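Local coordinates for protein beta-hexosaminidase (Neisseria gonorrhoeae, PDB 6JTJ) that probably takes part in peptidoglycan recycling by cleaving terminal beta-1,4-linked N-acetylglucosamine from peptide-linked peptidoglycan fragments, at residues R44-A49 against D336-P341; K61-D66 against D329-L334. All coordinates share one frame; numbering follows the deposited sequence.

Contact 1 of 2, residues R44-A49 against D336-P341; sequences RGPVMA and DGFTIP
Pro46 rests the outer end of its ring against Phe338, with Pro46 CG 3.9 Å from Phe338 CE2. The proline carbon arrives at the edge of the phenyl ring, near its plane, and not over a face; the two side chains run past one another in opposite directions. Phe338 reaches this spot because its CG lies anti to its own backbone N (chi1 -178°), which carries the ring out from the irregular chain that follows helix 328-335. The same Pro46 CG meets a second proline, lying 4.1 Å from Pro341 CD, while Pro46 CD sits 4.3 Å from Ile340 CG1. One compact ring is thus touched by three apolar side chains, and purely by van der Waals contact. Proline suits the position: closure of its ring onto the backbone nitrogen restricts CG and CD to few positions, and that nitrogen carries no hydrogen that would need a partner among hydrophobic neighbours. The ring has a C-gamma endo pucker, which goes with CG meeting both Phe338 and Pro341. Gly45 just before it has no side chain to compete with the Pro46 ring, and its carbonyl oxygen accepts a hydrogen bond from Trp350 NE1. Ile340 and Pro341 lie at the margin of the contact, over the buried Pro46, and Ile340 reaches it with its CG1 branch. Phe315 of helix 307-317 touches Pro46, Phe338 and Pro341, and Leu346 also packs on Pro46. Pro46 leads directly into strand 47-49, which pairs in parallel with strands 69-74 and 321-323. The loop after helix 328-335 therefore packs on the residue entering a strand at its N-terminal end, which in the TIM-barrel fold of family 3 glycosidases is the end away from the catalytic C-terminal ends of the strands.

Contact 2 of 2, residues K61-D66 against D329-L334; sequences KQRLLD and DLVDEL
Arg63 and Asp332 form a salt bridge in which one nitrogen, Arg63 NH1, faces both carboxylate oxygens, at 2.8 Å from Asp332 OD2 and 3.1 Å from Asp332 OD1. The hydrogen bond runs to OD1 and is almost straight, at 175°. OD1 lies in the guanidinium plane, whereas NH1 meets OD1 on the syn side but 21° out of the carboxylate plane. Asp332 OD1 also has a salt bridge to Arg335 NE, so this oxygen serves two arginines, which would tend to keep the carboxylate ionised. Arg335 in turn binds Asp66, linking both segments again. Aspartate suits its place: it is short, and CG beside its backbone N brings the carboxylate end nearer to Arg63.

With CG anti to the backbone N (chi1 -179°) and an extended chi2, Arg63 carries CG and CD to Val331; the bend at chi3 then turns the head aside, so that NH1 at its edge faces the carboxylate. Arg63 CD is 3.7 Å from Val331 CG1, the two side chains crossing at about a right angle. A long arginine can thus pack its methylenes on valine and still reach the acid; both Arg63 and Val331 also touch Ile69 of strand 69-74. The result is a salt-bridged helix-helix contact on the outer layer of a TIM barrel.

Both contacts lie on the same side of the chain's centre, their centres about 9 Å apart, and they meet directly. Strand 47-49 of contact 1 packs against helix 328-335: Val47 CG2 is 3.9 Å from Leu334 CD2, and Ala49 CB is 4.2 Å from Val331 CG2. The pieces also follow one another in sequence, since helix 58-64 comes after strand 47-49, and residues 336-341 continue from helix 328-335. Strand 47-49 pairs in parallel with 321-323, so both contacts lie where the first strand of the chain meets the last one and its following helix. Neither belongs to the active site: the side chain of Val331 is about 14 Å from a bound N-acetylglucosamine, and the predicted nucleophile Asp294 is on strand 290-295.

Contact 1 of 2, residues R44-A49 against D336-P341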
ATOM      1  N   ARG C  44      -4.931  10.365  30.782  1.00 33.17           N
ATOM      2  CA  ARG C  44      -4.896  10.207  29.329  1.00 30.48           C
ATOM      3  C   ARG C  44      -6.030   9.290  28.922  1.00 30.01           C
ATOM      4  O   ARG C  44      -6.151   8.184  29.441  1.00 29.57           O
ATOM      5  CB  ARG C  44      -3.573   9.619  28.891  1.00 29.06           C
ATOM      6  CG  ARG C  44      -2.377  10.506  29.118  1.00 26.87           C
ATOM      7  CD  ARG C  44      -1.107   9.757  28.773  1.00 27.32           C
ATOM      8  NE  ARG C  44       0.068  10.618  28.806  1.00 28.01           N
ATOM      9  CZ  ARG C  44       1.172  10.393  29.503  1.00 27.02           C
ATOM     10  NH1 ARG C  44       1.324   9.293  30.252  1.00 27.00           N
ATOM     11  NH2 ARG C  44       2.152  11.279  29.436  1.00 28.75           N
ATOM     12  N   GLY C  45      -6.884   9.773  28.025  1.00 28.64           N
ATOM     13  CA  GLY C  45      -8.003   8.978  27.531  1.00 27.79           C
ATOM     14  C   GLY C  45      -7.568   7.931  26.531  1.00 26.93           C
ATOM     15  O   GLY C  45      -6.412   7.901  26.133  1.00 26.00           O
ATOM     16  N   PRO C  46      -8.505   7.081  26.088  1.00 26.61           N
ATOM     17  CA  PRO C  46      -8.174   5.973  25.180  1.00 26.47           C
ATOM     18  C   PRO C  46      -8.289   6.288  23.690  1.00 26.07           C
ATOM     19  O   PRO C  46      -8.382   5.376  22.886  1.00 25.88           O
ATOM     20  CB  PRO C  46      -9.209   4.911  25.567  1.00 26.69           C
ATOM     21  CG  PRO C  46     -10.414   5.711  25.926  1.00 27.28           C
ATOM     22  CD  PRO C  46      -9.883   6.962  26.602  1.00 27.25           C
ATOM     23  N   VAL C  47      -8.287   7.555  23.316  1.00 26.22           N
ATOM     24  CA  VAL C  47      -8.391   7.923  21.910  1.00 25.95           C
ATOM     25  C   VAL C  47      -7.132   8.650  21.510  1.00 25.88           C
ATOM     26  O   VAL C  47      -6.698   9.552  22.220  1.00 29.83           O
ATOM     27  CB  VAL C  47      -9.605   8.836  21.659  1.00 25.86           C
ATOM     28  CG1 VAL C  47      -9.647   9.317  20.218  1.00 26.23           C
ATOM     29  CG2 VAL C  47     -10.894   8.112  22.003  1.00 27.58           C
ATOM     30  N   MET C  48      -6.557   8.272  20.381  1.00 26.99           N
ATOM     31  CA  MET C  48      -5.448   9.007  19.802  1.00 29.05           C
ATOM     32  C   MET C  48      -5.981   9.741  18.585  1.00 29.84           C
ATOM     33  O   MET C  48      -6.493   9.143  17.652  1.00 27.25           O
ATOM     34  CB  MET C  48      -4.309   8.074  19.411  1.00 29.88           C
ATOM     35  CG  MET C  48      -3.114   8.775  18.785  1.00 32.59           C
ATOM     36  SD  MET C  48      -1.639   7.723  18.600  1.00 34.03           S
ATOM     37  CE  MET C  48      -0.710   8.170  20.056  1.00 29.45           C
ATOM     38  N   ALA C  49      -5.905  11.057  18.624  1.00 33.31           N
ATOM     39  CA  ALA C  49      -6.489  11.872  17.569  1.00 36.93           C
ATOM     40  C   ALA C  49      -5.355  12.490  16.779  1.00 37.84           C
ATOM     41  O   ALA C  49      -4.223  12.046  16.895  1.00 36.69           O
ATOM     42  CB  ALA C  49      -7.411  12.922  18.171  1.00 36.55           C
ATOM     43  N   ASP C 336     -18.342  13.028  22.318  1.00 50.55           N
ATOM     44  CA  ASP C 336     -19.572  13.573  22.881  1.00 46.70           C
ATOM     45  C   ASP C 336     -20.387  12.504  23.597  1.00 42.85           C
ATOM     46  O   ASP C 336     -20.952  11.610  22.957  1.00 41.19           O
ATOM     47  CB  ASP C 336     -20.413  14.213  21.776  1.00 49.74           C
ATOM     48  CG  ASP C 336     -21.693  14.800  22.303  1.00 51.68           C
ATOM     49  OD1 ASP C 336     -21.621  15.660  23.202  1.00 54.46           O
ATOM     50  OD2 ASP C 336     -22.771  14.396  21.833  1.00 55.98           O
ATOM     51  N   GLY C 337     -20.454  12.602  24.920  1.00 39.20           N
ATOM     52  CA  GLY C 337     -21.153  11.610  25.734  1.00 39.91           C
ATOM     53  C   GLY C 337     -20.414  10.294  25.839  1.00 42.03           C
ATOM     54  O   GLY C 337     -21.013   9.259  26.120  1.00 39.55           O
ATOM     55  N   PHE C 338     -19.104  10.332  25.590  1.00 44.72           N
ATOM     56  CA  PHE C 338     -18.277   9.122  25.561  1.00 45.06           C
ATOM     57  C   PHE C 338     -18.041   8.607  26.967  1.00 39.98           C
ATOM     58  O   PHE C 338     -17.638   9.360  27.837  1.00 40.31           O
ATOM     59  CB  PHE C 338     -16.928   9.435  24.909  1.00 46.40           C
ATOM     60  CG  PHE C 338     -16.020   8.247  24.780  1.00 49.60           C
ATOM     61  CD1 PHE C 338     -16.295   7.242  23.862  1.00 50.00           C
ATOM     62  CD2 PHE C 338     -14.885   8.134  25.575  1.00 50.64           C
ATOM     63  CE1 PHE C 338     -15.456   6.141  23.741  1.00 51.07           C
ATOM     64  CE2 PHE C 338     -14.041   7.042  25.456  1.00 51.33           C
ATOM     65  CZ  PHE C 338     -14.328   6.044  24.538  1.00 50.39           C
ATOM     66  N   THR C 339     -18.316   7.333  27.191  1.00 41.69           N
ATOM     67  CA  THR C 339     -17.948   6.701  28.455  1.00 44.87           C
ATOM     68  C   THR C 339     -16.614   5.974  28.290  1.00 41.91           C
ATOM     69  O   THR C 339     -16.458   5.138  27.401  1.00 36.24           O
ATOM     70  CB  THR C 339     -19.027   5.733  28.977  1.00 48.71           C
ATOM     71  OG1 THR C 339     -20.239   6.459  29.175  1.00 52.06           O
ATOM     72  CG2 THR C 339     -18.601   5.118  30.322  1.00 51.30           C
ATOM     73  N   ILE C 340     -15.653   6.338  29.133  1.00 41.19           N
ATOM     74  CA  ILE C 340     -14.319   5.750  29.090  1.00 39.10           C
ATOM     75  C   ILE C 340     -14.402   4.318  29.582  1.00 38.61           C
ATOM     76  O   ILE C 340     -14.805   4.087  30.711  1.00 37.59           O
ATOM     77  CB  ILE C 340     -13.336   6.560  29.947  1.00 37.57           C
ATOM     78  CG1 ILE C 340     -13.072   7.904  29.269  1.00 35.65           C
ATOM     79  CG2 ILE C 340     -12.035   5.783  30.154  1.00 38.96           C
ATOM     80  CD1 ILE C 340     -12.391   8.932  30.152  1.00 36.56           C
ATOM     81  N   PRO C 341     -14.040   3.342  28.727  1.00 37.36           N
ATOM     82  CA  PRO C 341     -14.146   1.963  29.202  1.00 36.25           C
ATOM     83  C   PRO C 341     -13.217   1.752  30.380  1.00 35.41           C
ATOM     84  O   PRO C 341     -12.133   2.323  30.420  1.00 33.88           O
ATOM     85  CB  PRO C 341     -13.716   1.122  27.989  1.00 36.46           C
ATOM     86  CG  PRO C 341     -13.822   2.029  26.819  1.00 37.42           C
ATOM     87  CD  PRO C 341     -13.571   3.416  27.334  1.00 37.88           C
TER

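Contact 2 of 2, residues K61-D66 against D329-L334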
ATOM      1  N   LYS C  61      -7.491  22.900  20.401  1.00 63.18           N
ATOM      2  CA  LYS C  61      -7.155  22.988  21.829  1.00 64.01           C
ATOM      3  C   LYS C  61      -8.288  22.461  22.695  1.00 59.75           C
ATOM      4  O   LYS C  61      -8.063  21.680  23.617  1.00 60.71           O
ATOM      5  CB  LYS C  61      -6.820  24.421  22.228  1.00 64.30           C
ATOM      6  CG  LYS C  61      -5.500  24.904  21.666  1.00 68.54           C
ATOM      7  CD  LYS C  61      -5.199  26.336  22.061  1.00 72.62           C
ATOM      8  CE  LYS C  61      -3.905  26.800  21.415  1.00 75.90           C
ATOM      9  NZ  LYS C  61      -3.582  28.213  21.735  1.00 79.09           N
ATOM     10  N   GLN C  62      -9.506  22.876  22.384  1.00 59.43           N
ATOM     11  CA  GLN C  62     -10.657  22.426  23.147  1.00 62.65           C
ATOM     12  C   GLN C  62     -10.862  20.940  22.961  1.00 57.12           C
ATOM     13  O   GLN C  62     -11.118  20.227  23.925  1.00 58.11           O
ATOM     14  CB  GLN C  62     -11.919  23.205  22.760  1.00 69.80           C
ATOM     15  CG  GLN C  62     -11.929  24.612  23.323  1.00 76.19           C
ATOM     16  CD  GLN C  62     -12.855  25.542  22.570  1.00 83.19           C
ATOM     17  OE1 GLN C  62     -12.432  26.471  21.847  1.00 83.57           O
ATOM     18  NE2 GLN C  62     -14.139  25.294  22.737  1.00 83.49           N
ATOM     19  N   ARG C  63     -10.741  20.469  21.725  1.00 52.11           N
ATOM     20  CA  ARG C  63     -10.858  19.039  21.458  1.00 47.41           C
ATOM     21  C   ARG C  63      -9.839  18.229  22.258  1.00 43.18           C
ATOM     22  O   ARG C  63     -10.204  17.235  22.864  1.00 38.13           O
ATOM     23  CB  ARG C  63     -10.713  18.756  19.961  1.00 49.14           C
ATOM     24  CG  ARG C  63     -10.849  17.290  19.607  1.00 49.41           C
ATOM     25  CD  ARG C  63     -11.344  17.090  18.188  1.00 53.29           C
ATOM     26  NE  ARG C  63     -10.701  18.037  17.300  1.00 53.92           N
ATOM     27  CZ  ARG C  63     -11.310  18.964  16.576  1.00 52.72           C
ATOM     28  NH1 ARG C  63     -12.632  19.111  16.568  1.00 50.65           N
ATOM     29  NH2 ARG C  63     -10.567  19.752  15.827  1.00 57.88           N
ATOM     30  N   LEU C  64      -8.584  18.675  22.296  1.00 39.83           N
ATOM     31  CA  LEU C  64      -7.534  17.890  22.948  1.00 40.04           C
ATOM     32  C   LEU C  64      -7.631  17.911  24.470  1.00 44.94           C
ATOM     33  O   LEU C  64      -6.910  17.169  25.145  1.00 42.35           O
ATOM     34  CB  LEU C  64      -6.137  18.347  22.506  1.00 38.75           C
ATOM     35  CG  LEU C  64      -5.754  18.342  21.016  1.00 39.55           C
ATOM     36  CD1 LEU C  64      -4.254  18.150  20.841  1.00 39.60           C
ATOM     37  CD2 LEU C  64      -6.528  17.348  20.162  1.00 40.12           C
ATOM     38  N   LEU C  65      -8.496  18.772  25.011  1.00 45.06           N
ATOM     39  CA  LEU C  65      -8.735  18.811  26.443  1.00 43.72           C
ATOM     40  C   LEU C  65      -9.741  17.768  26.862  1.00 43.00           C
ATOM     41  O   LEU C  65      -9.879  17.486  28.051  1.00 40.85           O
ATOM     42  CB  LEU C  65      -9.186  20.213  26.887  1.00 46.38           C
ATOM     43  CG  LEU C  65      -8.035  21.222  26.961  1.00 49.79           C
ATOM     44  CD1 LEU C  65      -8.554  22.652  27.005  1.00 51.90           C
ATOM     45  CD2 LEU C  65      -7.155  20.936  28.166  1.00 47.98           C
ATOM     46  N   ASP C  66     -10.449  17.194  25.897  1.00 40.88           N
ATOM     47  CA  ASP C  66     -11.484  16.223  26.206  1.00 41.79           C
ATOM     48  C   ASP C  66     -10.871  15.008  26.900  1.00 44.05           C
ATOM     49  O   ASP C  66      -9.842  14.501  26.460  1.00 47.56           O
ATOM     50  CB  ASP C  66     -12.201  15.822  24.922  1.00 40.39           C
ATOM     51  CG  ASP C  66     -13.501  15.086  25.172  1.00 39.93           C
ATOM     52  OD1 ASP C  66     -13.487  14.007  25.802  1.00 40.75           O
ATOM     53  OD2 ASP C  66     -14.545  15.576  24.703  1.00 42.14           O
ATOM     54  N   ASP C 329     -14.194  15.650  12.850  1.00 55.84           N
ATOM     55  CA  ASP C 329     -15.640  15.506  12.986  1.00 55.86           C
ATOM     56  C   ASP C 329     -16.029  14.196  13.672  1.00 50.30           C
ATOM     57  O   ASP C 329     -16.945  14.174  14.497  1.00 47.93           O
ATOM     58  CB  ASP C 329     -16.340  15.614  11.612  1.00 61.11           C
ATOM     59  CG  ASP C 329     -15.851  14.576  10.609  1.00 65.05           C
ATOM     60  OD1 ASP C 329     -14.630  14.542  10.333  1.00 66.65           O
ATOM     61  OD2 ASP C 329     -16.677  13.773  10.122  1.00 64.34           O
ATOM     62  N   LEU C 330     -15.363  13.099  13.308  1.00 47.57           N
ATOM     63  CA  LEU C 330     -15.646  11.810  13.918  1.00 43.68           C
ATOM     64  C   LEU C 330     -15.105  11.744  15.343  1.00 40.70           C
ATOM     65  O   LEU C 330     -15.674  11.060  16.192  1.00 41.60           O
ATOM     66  CB  LEU C 330     -15.093  10.669  13.069  1.00 45.85           C
ATOM     67  CG  LEU C 330     -15.768  10.468  11.710  1.00 50.08           C
ATOM     68  CD1 LEU C 330     -15.149   9.293  10.972  1.00 50.04           C
ATOM     69  CD2 LEU C 330     -17.270  10.245  11.852  1.00 52.74           C
ATOM     70  N   VAL C 331     -14.020  12.458  15.611  1.00 38.88           N
ATOM     71  CA  VAL C 331     -13.500  12.536  16.970  1.00 39.92           C
ATOM     72  C   VAL C 331     -14.502  13.306  17.833  1.00 41.68           C
ATOM     73  O   VAL C 331     -14.790  12.915  18.966  1.00 37.91           O
ATOM     74  CB  VAL C 331     -12.115  13.212  17.026  1.00 42.16           C
ATOM     75  CG1 VAL C 331     -11.663  13.377  18.467  1.00 43.74           C
ATOM     76  CG2 VAL C 331     -11.073  12.411  16.254  1.00 42.95           C
ATOM     77  N   ASP C 332     -15.046  14.400  17.285  1.00 42.14           N
ATOM     78  CA  ASP C 332     -16.063  15.183  18.000  1.00 41.23           C
ATOM     79  C   ASP C 332     -17.295  14.374  18.287  1.00 40.35           C
ATOM     80  O   ASP C 332     -17.811  14.383  19.415  1.00 41.31           O
ATOM     81  CB  ASP C 332     -16.419  16.440  17.226  1.00 41.84           C
ATOM     82  CG  ASP C 332     -15.345  17.479  17.322  1.00 44.03           C
ATOM     83  OD1 ASP C 332     -14.530  17.399  18.274  1.00 45.09           O
ATOM     84  OD2 ASP C 332     -15.287  18.370  16.451  1.00 47.84           O
ATOM     85  N   GLU C 333     -17.736  13.629  17.285  1.00 41.30           N
ATOM     86  CA  GLU C 333     -18.863  12.730  17.451  1.00 43.92           C
ATOM     87  C   GLU C 333     -18.578  11.664  18.515  1.00 44.63           C
ATOM     88  O   GLU C 333     -19.405  11.401  19.376  1.00 45.24           O
ATOM     89  CB  GLU C 333     -19.192  12.074  16.110  1.00 47.51           C
ATOM     90  CG  GLU C 333     -20.472  11.259  16.115  1.00 51.50           C
ATOM     91  CD  GLU C 333     -20.757  10.601  14.780  1.00 54.16           C
ATOM     92  OE1 GLU C 333     -20.356  11.161  13.729  1.00 61.10           O
ATOM     93  OE2 GLU C 333     -21.403   9.531  14.785  1.00 54.17           O
ATOM     94  N   LEU C 334     -17.409  11.038  18.436  1.00 44.95           N
ATOM     95  CA  LEU C 334     -17.068   9.963  19.363  1.00 40.52           C
ATOM     96  C   LEU C 334     -16.996  10.458  20.805  1.00 40.96           C
ATOM     97  O   LEU C 334     -17.520   9.809  21.706  1.00 38.85           O
ATOM     98  CB  LEU C 334     -15.733   9.321  18.968  1.00 41.36           C
ATOM     99  CG  LEU C 334     -15.161   8.259  19.905  1.00 39.77           C
ATOM    100  CD1 LEU C 334     -16.096   7.065  20.033  1.00 39.85           C
ATOM    101  CD2 LEU C 334     -13.790   7.826  19.410  1.00 40.76           C
TER